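Local coordinates for CRISPR-associated protein,CRISPR-associated endonuclease Cas9 (Corynebacterium diphtheriae, PDB 6JOO), which uses CRISPR RNA to recognise invading DNA and, as the full-length enzyme, cuts its two strands with separate RuvC-like and HNH nuclease domains, at residues 7-11 / 574-579; 161-165 / 182-186; 427-431 / 448-452; 533-537 / 580-585. All coordinates share one frame; numbering follows the deposited sequence.

Contact 1. Residues 7-11 / 574-579; sequences HVGID and AAVIAF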
loop_
_atom_site.group_PDB
_atom_site.type_symbol
_atom_site.label_atom_id
_atom_site.label_comp_id
_atom_site.label_asym_id
_atom_site.label_seq_id
_atom_site.Cartn_x
_atom_site.Cartn_y
_atom_site.Cartn_z
ATOM N N HIS A 7 -27.931 -0.828 -24.394
ATOM C CA HIS A 7 -27.373 -1.884 -23.564
ATOM C C HIS A 7 -25.939 -1.534 -23.178
ATOM O O HIS A 7 -25.277 -0.724 -23.831
ATOM C CB HIS A 7 -27.415 -3.238 -24.291
ATOM C CG HIS A 7 -28.799 -3.775 -24.504
ATOM N ND1 HIS A 7 -29.887 -3.344 -23.774
ATOM C CD2 HIS A 7 -29.271 -4.712 -25.361
ATOM C CE1 HIS A 7 -30.967 -3.991 -24.173
ATOM N NE2 HIS A 7 -30.621 -4.826 -25.136
ATOM N N VAL A 8 -25.465 -2.157 -22.102
ATOM C CA VAL A 8 -24.139 -1.898 -21.552
ATOM C C VAL A 8 -23.385 -3.215 -21.459
ATOM O O VAL A 8 -23.890 -4.186 -20.884
ATOM C CB VAL A 8 -24.218 -1.227 -20.166
ATOM C CG1 VAL A 8 -22.860 -1.239 -19.488
ATOM C CG2 VAL A 8 -24.743 0.191 -20.288
ATOM N N GLY A 9 -22.179 -3.246 -22.020
ATOM C CA GLY A 9 -21.318 -4.402 -21.884
ATOM C C GLY A 9 -20.049 -4.068 -21.127
ATOM O O GLY A 9 -19.391 -3.076 -21.442
ATOM N N ILE A 10 -19.689 -4.873 -20.130
ATOM C CA ILE A 10 -18.512 -4.623 -19.297
ATOM C C ILE A 10 -17.616 -5.861 -19.332
ATOM O O ILE A 10 -18.013 -6.934 -18.861
ATOM C CB ILE A 10 -18.895 -4.259 -17.853
ATOM C CG1 ILE A 10 -19.614 -2.910 -17.815
ATOM C CG2 ILE A 10 -17.666 -4.209 -16.970
ATOM C CD1 ILE A 10 -19.986 -2.433 -16.419
ATOM N N ASP A 11 -16.412 -5.710 -19.888
ATOM C CA ASP A 11 -15.390 -6.755 -19.924
ATOM C C ASP A 11 -14.322 -6.434 -18.886
ATOM O O ASP A 11 -13.706 -5.365 -18.935
ATOM C CB ASP A 11 -14.763 -6.871 -21.317
ATOM C CG ASP A 11 -13.485 -7.708 -21.326
ATOM O OD1 ASP A 11 -13.580 -8.953 -21.376
ATOM O OD2 ASP A 11 -12.384 -7.115 -21.289
ATOM N N ALA A 574 -16.347 -6.045 -25.030
ATOM C CA ALA A 574 -17.431 -5.563 -24.182
ATOM C C ALA A 574 -18.688 -5.274 -24.989
ATOM O O ALA A 574 -19.802 -5.416 -24.474
ATOM C CB ALA A 574 -16.991 -4.312 -23.421
ATOM N N ALA A 575 -18.536 -4.875 -26.254
ATOM C CA ALA A 575 -19.704 -4.579 -27.079
ATOM C C ALA A 575 -20.491 -5.845 -27.388
ATOM O O ALA A 575 -21.726 -5.858 -27.312
ATOM C CB ALA A 575 -19.273 -3.878 -28.365
ATOM N N VAL A 576 -19.788 -6.923 -27.737
ATOM C CA VAL A 576 -20.450 -8.199 -27.991
ATOM C C VAL A 576 -21.149 -8.693 -26.729
ATOM O O VAL A 576 -22.227 -9.296 -26.791
ATOM C CB VAL A 576 -19.429 -9.223 -28.522
ATOM C CG1 VAL A 576 -20.050 -10.609 -28.631
ATOM C CG2 VAL A 576 -18.879 -8.774 -29.871
ATOM N N ILE A 577 -20.557 -8.422 -25.566
ATOM C CA ILE A 577 -21.098 -8.909 -24.301
ATOM C C ILE A 577 -22.442 -8.257 -23.988
ATOM O O ILE A 577 -23.316 -8.884 -23.372
ATOM C CB ILE A 577 -20.054 -8.689 -23.185
ATOM C CG1 ILE A 577 -18.896 -9.679 -23.346
ATOM C CG2 ILE A 577 -20.664 -8.805 -21.801
ATOM C CD1 ILE A 577 -19.275 -10.967 -24.061
ATOM N N ALA A 578 -22.653 -7.014 -24.437
ATOM C CA ALA A 578 -23.924 -6.336 -24.205
ATOM C C ALA A 578 -25.093 -6.993 -24.926
ATOM O O ALA A 578 -26.241 -6.611 -24.678
ATOM C CB ALA A 578 -23.824 -4.872 -24.627
ATOM N N PHE A 579 -24.839 -7.959 -25.806
ATOM C CA PHE A 579 -25.887 -8.609 -26.590
ATOM C C PHE A 579 -25.785 -10.126 -26.483
ATOM O O PHE A 579 -25.768 -10.842 -27.486
ATOM C CB PHE A 579 -25.815 -8.177 -28.053
ATOM C CG PHE A 579 -25.934 -6.696 -28.256
ATOM C CD1 PHE A 579 -26.916 -5.971 -27.606
ATOM C CD2 PHE A 579 -25.058 -6.025 -29.092
ATOM C CE1 PHE A 579 -27.026 -4.607 -27.787
ATOM C CE2 PHE A 579 -25.162 -4.659 -29.279
ATOM C CZ PHE A 579 -26.149 -3.949 -28.624
#
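Gly9 and Ala578 mark the closest backbone approach of strand 7-11 and segment 574-579, with their CA atoms 4.0 Å apart. No conventional hydrogen bond spans the contact. Its polar component is a CA-H...O contact from Gly9 CA to Ala574 O, 3.2 Å long with 157° at the hydrogen. Ala574 O also accepts the helical bond from Ala578 N, so the carbonyl serves its own helix while facing the strand.

Van der Waals packing sets two alanine methyls on the strand backbone. Ala578 CB lies 3.5 Å from Gly9 N, and Ala574 CB comes within 3.3 Å of Gly9 O. Further along, Asp11 CB and Ala574 CB are 4.0 Å apart. Ile577 adds only a marginal touch.

The aromatic element is His7 with Phe579. CD2 of His7 reaches CE1 of Phe579 at 3.3 Å, each atom near the plane of the other ring, with the planes 58° apart. The rings thus meet rim to rim without stacking.

Around these residues, strand 7-11 pairs through its backbone with Ile497 on one flank and Ala20 on the other, while Leu631 and Trp624 of helix 615-641 adjoin Phe579. The contact lies between the amino-terminal and carboxy-terminal parts of an engineered fusion; in the whole enzyme the RuvC-like domain is discontinuous in sequence. Its chemistry, one glycine facing two alanines, implies a helix held close to the sheet by shape and burial rather than by directional bonds.

Contact 2. Residues 161-165 / 182-186; sequences IREEI and MVTLC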
loop_
_atom_site.group_PDB
_atom_site.type_symbol
_atom_site.label_atom_id
_atom_site.label_comp_id
_atom_site.label_asym_id
_atom_site.label_seq_id
_atom_site.Cartn_x
_atom_site.Cartn_y
_atom_site.Cartn_z
ATOM N N ILE A 161 23.929 -20.745 19.807
ATOM C CA ILE A 161 25.054 -19.829 19.966
ATOM C C ILE A 161 25.997 -20.325 21.059
ATOM O O ILE A 161 27.222 -20.196 20.945
ATOM C CB ILE A 161 24.551 -18.399 20.249
ATOM C CG1 ILE A 161 23.750 -17.854 19.063
ATOM C CG2 ILE A 161 25.713 -17.468 20.560
ATOM C CD1 ILE A 161 23.394 -16.375 19.188
ATOM N N ARG A 162 25.444 -20.914 22.124
ATOM C CA ARG A 162 26.273 -21.417 23.218
ATOM C C ARG A 162 27.237 -22.492 22.728
ATOM O O ARG A 162 28.418 -22.494 23.093
ATOM C CB ARG A 162 25.383 -21.956 24.340
ATOM C CG ARG A 162 26.131 -22.324 25.612
ATOM C CD ARG A 162 25.972 -23.799 25.940
ATOM N NE ARG A 162 24.572 -24.180 26.096
ATOM C CZ ARG A 162 23.864 -23.998 27.207
ATOM N NH1 ARG A 162 24.423 -23.431 28.268
ATOM N NH2 ARG A 162 22.595 -24.378 27.254
ATOM N N GLU A 163 26.751 -23.416 21.896
ATOM C CA GLU A 163 27.639 -24.422 21.322
ATOM C C GLU A 163 28.604 -23.808 20.315
ATOM O O GLU A 163 29.705 -24.332 20.116
ATOM C CB GLU A 163 26.822 -25.534 20.662
ATOM N N GLU A 164 28.216 -22.698 19.682
ATOM C CA GLU A 164 29.087 -22.077 18.688
ATOM C C GLU A 164 30.351 -21.526 19.333
ATOM O O GLU A 164 31.461 -21.731 18.828
ATOM C CB GLU A 164 28.336 -20.975 17.941
ATOM C CG GLU A 164 27.998 -21.349 16.515
ATOM C CD GLU A 164 29.153 -22.041 15.816
ATOM O OE1 GLU A 164 30.240 -21.433 15.705
ATOM O OE2 GLU A 164 28.976 -23.203 15.393
ATOM N N ILE A 165 30.201 -20.822 20.457
ATOM C CA ILE A 165 31.364 -20.302 21.169
ATOM C C ILE A 165 32.228 -21.450 21.682
ATOM O O ILE A 165 33.459 -21.350 21.720
ATOM C CB ILE A 165 30.916 -19.363 22.307
ATOM C CG1 ILE A 165 30.086 -18.209 21.738
ATOM C CG2 ILE A 165 32.117 -18.828 23.072
ATOM C CD1 ILE A 165 29.900 -17.044 22.692
HETATM N N MSE A 182 29.260 -15.048 27.708
HETATM C CA MSE A 182 29.721 -15.918 26.632
HETATM C C MSE A 182 30.516 -15.109 25.616
HETATM O O MSE A 182 31.613 -15.488 25.205
HETATM C CB MSE A 182 28.546 -16.601 25.934
HETATM C CG MSE A 182 27.606 -17.357 26.844
HETATM SE SE MSE A 182 26.335 -18.398 25.797
HETATM C CE MSE A 182 26.203 -17.240 24.234
ATOM N N VAL A 183 29.928 -13.979 25.219
ATOM C CA VAL A 183 30.509 -13.126 24.189
ATOM C C VAL A 183 31.830 -12.525 24.647
ATOM O O VAL A 183 32.744 -12.319 23.836
ATOM C CB VAL A 183 29.487 -12.038 23.799
ATOM C CG1 VAL A 183 30.167 -10.863 23.118
ATOM C CG2 VAL A 183 28.402 -12.628 22.907
ATOM N N THR A 184 31.971 -12.264 25.949
ATOM C CA THR A 184 33.106 -11.484 26.434
ATOM C C THR A 184 34.433 -12.193 26.183
ATOM O O THR A 184 35.440 -11.543 25.876
ATOM C CB THR A 184 32.931 -11.182 27.922
ATOM O OG1 THR A 184 31.629 -10.628 28.141
ATOM C CG2 THR A 184 33.978 -10.183 28.391
ATOM N N LEU A 185 34.457 -13.521 26.293
ATOM C CA LEU A 185 35.712 -14.252 26.161
ATOM C C LEU A 185 36.200 -14.366 24.720
ATOM O O LEU A 185 37.332 -14.816 24.505
ATOM C CB LEU A 185 35.576 -15.648 26.778
ATOM C CG LEU A 185 34.446 -16.565 26.302
ATOM C CD1 LEU A 185 34.866 -17.387 25.091
ATOM C CD2 LEU A 185 33.982 -17.472 27.432
ATOM N N CYS A 186 35.388 -13.975 23.734
ATOM C CA CYS A 186 35.824 -14.060 22.343
ATOM C C CYS A 186 36.882 -13.011 22.026
ATOM O O CYS A 186 37.888 -13.317 21.375
ATOM C CB CYS A 186 34.627 -13.908 21.405
ATOM S SG CYS A 186 33.428 -15.251 21.499
#
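Ile165 and Met182, modelled as selenomethionine, bury the most surface here, and their side chains cross at about a right angle. CD1 of Ile165 sits 3.5 Å from CB of Met182 and also lies over the backbone there, 3.4 Å from Met182 O. With CG1 of Ile165 anti to the carbonyl carbon (chi1 -58°) and an extended second torsion, CD1 is carried across to the other helix, while the CG2 branch turns to Leu185 CD1 at 3.7 Å and more loosely to Cys186 SG.

The contact joins helix 156-169 to helix 179-184 across the intervening loop, a local helix-loop-helix pairing in the amino-terminal part of the fusion, consistent with the helical recognition lobe of Cas9. The nearest atom is about 7 Å from bound nucleic acid.

A second group of contacts belongs to the selenium end of Met182. Its CE meets CG2 of Ile161 at 3.7 Å, and SE rests beside the aliphatic stem of Arg162, 3.9 Å from CG. The chain of Arg162 then bends, and its guanidinium leads away from the interface. No hydrogen bond crosses between the segments. Elsewhere, Val199 touches Ile161, and Trp104 of helix 102-110 touches Val183.

Contact 3. Residues 427-431 / 448-452; sequences TLVRL and QEFGI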
loop_
_atom_site.group_PDB
_atom_site.type_symbol
_atom_site.label_atom_id
_atom_site.label_comp_id
_atom_site.label_asym_id
_atom_site.label_seq_id
_atom_site.Cartn_x
_atom_site.Cartn_y
_atom_site.Cartn_z
ATOM N N THR A 427 -28.394 -8.677 18.240
ATOM C CA THR A 427 -29.117 -9.557 17.327
ATOM C C THR A 427 -28.803 -11.024 17.596
ATOM O O THR A 427 -29.632 -11.896 17.312
ATOM C CB THR A 427 -28.789 -9.206 15.876
ATOM O OG1 THR A 427 -27.378 -9.005 15.734
ATOM C CG2 THR A 427 -29.522 -7.944 15.450
ATOM N N LEU A 428 -27.614 -11.316 18.130
ATOM C CA LEU A 428 -27.279 -12.691 18.486
ATOM C C LEU A 428 -28.114 -13.172 19.665
ATOM O O LEU A 428 -28.625 -14.298 19.650
ATOM C CB LEU A 428 -25.788 -12.804 18.803
ATOM C CG LEU A 428 -24.796 -13.116 17.677
ATOM C CD1 LEU A 428 -24.885 -14.559 17.257
ATOM C CD2 LEU A 428 -24.985 -12.221 16.481
ATOM N N VAL A 429 -28.271 -12.328 20.688
ATOM C CA VAL A 429 -29.067 -12.688 21.859
ATOM C C VAL A 429 -30.554 -12.713 21.520
ATOM O O VAL A 429 -31.286 -13.616 21.945
ATOM C CB VAL A 429 -28.761 -11.717 23.016
ATOM C CG1 VAL A 429 -29.970 -11.562 23.929
ATOM C CG2 VAL A 429 -27.554 -12.199 23.802
ATOM N N ARG A 430 -31.024 -11.730 20.750
ATOM C CA ARG A 430 -32.456 -11.608 20.498
ATOM C C ARG A 430 -32.999 -12.803 19.723
ATOM O O ARG A 430 -34.144 -13.216 19.938
ATOM C CB ARG A 430 -32.744 -10.302 19.759
ATOM C CG ARG A 430 -32.852 -9.107 20.689
ATOM C CD ARG A 430 -32.692 -7.778 19.966
ATOM N NE ARG A 430 -33.378 -7.744 18.677
ATOM C CZ ARG A 430 -34.698 -7.667 18.528
ATOM N NH1 ARG A 430 -35.500 -7.636 19.590
ATOM N NH2 ARG A 430 -35.222 -7.637 17.311
ATOM N N LEU A 431 -32.200 -13.378 18.824
ATOM C CA LEU A 431 -32.718 -14.486 18.031
ATOM C C LEU A 431 -32.726 -15.794 18.808
ATOM O O LEU A 431 -33.597 -16.637 18.572
ATOM C CB LEU A 431 -31.930 -14.636 16.730
ATOM C CG LEU A 431 -32.535 -13.890 15.541
ATOM C CD1 LEU A 431 -32.365 -12.395 15.719
ATOM C CD2 LEU A 431 -31.946 -14.384 14.237
ATOM N N GLN A 448 -39.123 -13.883 11.913
ATOM C CA GLN A 448 -40.091 -13.028 12.592
ATOM C C GLN A 448 -39.444 -11.879 13.353
ATOM O O GLN A 448 -40.125 -10.890 13.649
ATOM C CB GLN A 448 -40.941 -13.861 13.553
ATOM N N GLU A 449 -38.151 -11.977 13.669
ATOM C CA GLU A 449 -37.553 -11.010 14.582
ATOM C C GLU A 449 -37.500 -9.608 13.991
ATOM O O GLU A 449 -37.699 -8.626 14.714
ATOM C CB GLU A 449 -36.149 -11.458 14.996
ATOM C CG GLU A 449 -36.021 -11.829 16.482
ATOM C CD GLU A 449 -36.518 -10.726 17.411
ATOM O OE1 GLU A 449 -37.023 -11.031 18.510
ATOM O OE2 GLU A 449 -36.416 -9.542 17.044
ATOM N N PHE A 450 -37.247 -9.486 12.689
ATOM C CA PHE A 450 -36.963 -8.190 12.087
ATOM C C PHE A 450 -38.037 -7.686 11.136
ATOM O O PHE A 450 -37.888 -6.582 10.598
ATOM C CB PHE A 450 -35.622 -8.240 11.340
ATOM C CG PHE A 450 -34.474 -8.714 12.187
ATOM C CD1 PHE A 450 -33.839 -7.844 13.057
ATOM C CD2 PHE A 450 -34.035 -10.028 12.119
ATOM C CE1 PHE A 450 -32.790 -8.269 13.840
ATOM C CE2 PHE A 450 -32.981 -10.458 12.901
ATOM C CZ PHE A 450 -32.359 -9.575 13.762
ATOM N N GLY A 451 -39.107 -8.441 10.920
ATOM C CA GLY A 451 -40.056 -8.058 9.890
ATOM C C GLY A 451 -39.416 -7.988 8.520
ATOM O O GLY A 451 -39.762 -7.112 7.717
ATOM N N ILE A 452 -38.479 -8.891 8.239
ATOM C CA ILE A 452 -37.734 -8.910 6.983
ATOM C C ILE A 452 -38.479 -9.806 6.006
ATOM O O ILE A 452 -38.710 -10.988 6.291
ATOM C CB ILE A 452 -36.290 -9.399 7.192
#
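Leu431 CD1 meets the far end of the Phe450 ring, 3.4 Å from CZ, in an oblique approach with the two side chains crossing at about a right angle. Thr427 CG2 comes to the same ring at its edge, near its plane, and lies 3.7 Å from CE1. A first torsion of -54° sets CG of Phe450 beside its backbone N, and the end of the ring comes nearer helix 425-436. Leu431 CD1 also packs on the aliphatic part of Glu449, at 3.8 Å from CG. CB of Glu449 in turn lies 3.8 Å above the plane of the Phe450 ring, offset toward the rim.

These residues close a helical hairpin, helix 425-436 against the short, weakly bonded helix 444-450, in the alpha-helical lobe of the amino-terminal part of the fusion. At the outer margin Arg430 and Glu449 are opposed as a probable salt bridge, but NH2 of Arg430 and OE2 of Glu449 are modelled too close together, so its geometry is doubtful.

Further out, Thr427 is positioned by its hydroxyl: OG1 is hydrogen-bonded to OD2 of Asp251 and to the carbonyl oxygen of Ser424. Leu253 touches Phe450 from a loop.

Contact 4. Residues 533-537 / 580-585; sequences VRVYR and TSDYVA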
loop_
_atom_site.group_PDB
_atom_site.type_symbol
_atom_site.label_atom_id
_atom_site.label_comp_id
_atom_site.label_asym_id
_atom_site.label_seq_id
_atom_site.Cartn_x
_atom_site.Cartn_y
_atom_site.Cartn_z
ATOM N N VAL A 533 -29.212 -7.543 -14.900
ATOM C CA VAL A 533 -27.763 -7.630 -14.760
ATOM C C VAL A 533 -27.377 -9.102 -14.743
ATOM O O VAL A 533 -27.988 -9.897 -14.022
ATOM C CB VAL A 533 -27.263 -6.923 -13.487
ATOM C CG1 VAL A 533 -25.753 -6.772 -13.526
ATOM C CG2 VAL A 533 -27.935 -5.567 -13.324
ATOM N N ARG A 534 -26.368 -9.465 -15.534
ATOM C CA ARG A 534 -25.954 -10.854 -15.667
ATOM C C ARG A 534 -24.437 -10.946 -15.719
ATOM O O ARG A 534 -23.763 -10.057 -16.245
ATOM C CB ARG A 534 -26.555 -11.504 -16.922
ATOM C CG ARG A 534 -28.029 -11.849 -16.808
ATOM C CD ARG A 534 -28.279 -12.801 -15.648
ATOM N NE ARG A 534 -29.556 -13.495 -15.776
ATOM C CZ ARG A 534 -30.709 -13.040 -15.297
ATOM N NH1 ARG A 534 -30.752 -11.882 -14.653
ATOM N NH2 ARG A 534 -31.821 -13.743 -15.464
ATOM N N VAL A 535 -23.908 -12.034 -15.163
ATOM C CA VAL A 535 -22.491 -12.363 -15.249
ATOM C C VAL A 535 -22.360 -13.663 -16.027
ATOM O O VAL A 535 -23.281 -14.485 -16.054
ATOM C CB VAL A 535 -21.829 -12.498 -13.860
ATOM C CG1 VAL A 535 -20.311 -12.436 -13.974
ATOM C CG2 VAL A 535 -22.327 -11.428 -12.934
ATOM N N TYR A 536 -21.205 -13.847 -16.662
ATOM C CA TYR A 536 -20.931 -15.048 -17.435
ATOM C C TYR A 536 -19.468 -15.434 -17.273
ATOM O O TYR A 536 -18.602 -14.579 -17.075
ATOM C CB TYR A 536 -21.284 -14.849 -18.915
ATOM C CG TYR A 536 -22.756 -14.582 -19.134
ATOM C CD1 TYR A 536 -23.676 -15.620 -19.124
ATOM C CD2 TYR A 536 -23.229 -13.292 -19.330
ATOM C CE1 TYR A 536 -25.025 -15.382 -19.308
ATOM C CE2 TYR A 536 -24.578 -13.048 -19.520
ATOM C CZ TYR A 536 -25.470 -14.095 -19.511
ATOM O OH TYR A 536 -26.814 -13.856 -19.700
ATOM N N ARG A 537 -19.208 -16.737 -17.349
ATOM C CA ARG A 537 -17.850 -17.244 -17.214
ATOM C C ARG A 537 -17.001 -16.830 -18.410
ATOM O O ARG A 537 -17.501 -16.654 -19.524
ATOM C CB ARG A 537 -17.859 -18.767 -17.081
ATOM N N THR A 580 -25.723 -10.643 -25.258
ATOM C CA THR A 580 -25.688 -12.085 -25.013
ATOM C C THR A 580 -26.971 -12.466 -24.280
ATOM O O THR A 580 -27.099 -12.236 -23.074
ATOM C CB THR A 580 -24.449 -12.487 -24.214
ATOM O OG1 THR A 580 -24.536 -11.951 -22.888
ATOM C CG2 THR A 580 -23.184 -11.964 -24.882
ATOM N N SER A 581 -27.923 -13.039 -25.016
ATOM C CA SER A 581 -29.152 -13.513 -24.397
ATOM C C SER A 581 -28.869 -14.759 -23.564
ATOM O O SER A 581 -27.948 -15.529 -23.853
ATOM C CB SER A 581 -30.215 -13.811 -25.458
ATOM O OG SER A 581 -30.085 -15.124 -25.975
ATOM N N ASP A 582 -29.666 -14.944 -22.509
ATOM C CA ASP A 582 -29.425 -16.052 -21.587
ATOM C C ASP A 582 -29.655 -17.400 -22.261
ATOM O O ASP A 582 -29.017 -18.393 -21.891
ATOM C CB ASP A 582 -30.312 -15.908 -20.347
ATOM C CG ASP A 582 -29.717 -16.582 -19.112
ATOM O OD1 ASP A 582 -29.122 -17.670 -19.247
ATOM O OD2 ASP A 582 -29.838 -16.017 -18.002
ATOM N N TYR A 583 -30.560 -17.461 -23.241
ATOM C CA TYR A 583 -30.735 -18.699 -23.991
ATOM C C TYR A 583 -29.566 -18.922 -24.939
ATOM O O TYR A 583 -29.164 -20.066 -25.183
ATOM C CB TYR A 583 -32.072 -18.685 -24.739
ATOM C CG TYR A 583 -33.266 -18.726 -23.813
ATOM C CD1 TYR A 583 -33.755 -19.932 -23.330
ATOM C CD2 TYR A 583 -33.892 -17.557 -23.402
ATOM C CE1 TYR A 583 -34.837 -19.975 -22.472
ATOM C CE2 TYR A 583 -34.974 -17.589 -22.546
ATOM C CZ TYR A 583 -35.442 -18.801 -22.084
ATOM O OH TYR A 583 -36.519 -18.841 -21.229
ATOM N N VAL A 584 -28.991 -17.837 -25.462
ATOM C CA VAL A 584 -27.725 -17.933 -26.181
ATOM C C VAL A 584 -26.603 -18.305 -25.219
ATOM O O VAL A 584 -25.638 -18.978 -25.603
ATOM C CB VAL A 584 -27.442 -16.609 -26.924
ATOM C CG1 VAL A 584 -25.948 -16.372 -27.114
ATOM C CG2 VAL A 584 -28.155 -16.601 -28.271
ATOM N N ALA A 585 -26.729 -17.915 -23.948
ATOM C CA ALA A 585 -25.674 -18.187 -22.976
ATOM C C ALA A 585 -25.465 -19.682 -22.773
ATOM O O ALA A 585 -24.339 -20.130 -22.533
ATOM C CB ALA A 585 -26.004 -17.516 -21.649
#
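Arg534 NE donates to Asp582 OD2 across the contact, a weak hydrogen bond of 3.4 Å with an N-H...O angle of 161° that forms part of a salt bridge. OD2 lies at the edge of the guanidinium, near its plane, and the carboxylate is turned 78° from it. The same guanidinium also makes a weak bond within its own strand, NH1 to Val533 O at 3.5 Å. Asp582 opens helix 582-591, and Ser581 caps that helix: its OG accepts from Val584 N at 3.0 Å.

Tyr536 buries the most surface; its apolar partner is Ala585. Its CG lies beside the backbone N (chi1 -63°), and the ring extends toward the helix start. Ala585 CB, 3.3 Å from CE1 of Tyr536, and Thr580 OG1, 3.5 Å from its CE2, both come obliquely from the same side of the ring plane, by opposite edges. The Thr580 hydroxyl oxygen also has a weak bond with Ile577 O. The phenol oxygen of Tyr536 reaches only van der Waals distance of Asp582, with OH 3.9 Å from CA.

Beside this contact, strand 532-536 pairs with strand 495-499, and Val533 and Val535 pack on helix 512-525. Helices thus adjoin the outermost strand through both sets of side chains, as in the layered RNase H-like fold of RuvC, here within the carboxy-terminal part of the fusion.

Contacts 1 and 4 share one mixed sheet, their centres about 10 Å apart. Contact 1 uses strand 6-12 in its interior and contact 4 its outermost strand 532-536, and consecutive helices 569-577 and 582-591 serve them in turn. Along the chain these two interleave: contact 1 joins segments 563 residues apart, contact 4 segments 43 apart, consistent with one RuvC-like domain. Contacts 2 and 3, each a short-range helix pairing, are nested within the long loop that contact 1 closes, their centres about 66 Å apart. Neither touches the sheet contacts: nearest atoms are about 54 Å apart between contacts 1 and 2, and about 22 Å between contacts 3 and 4.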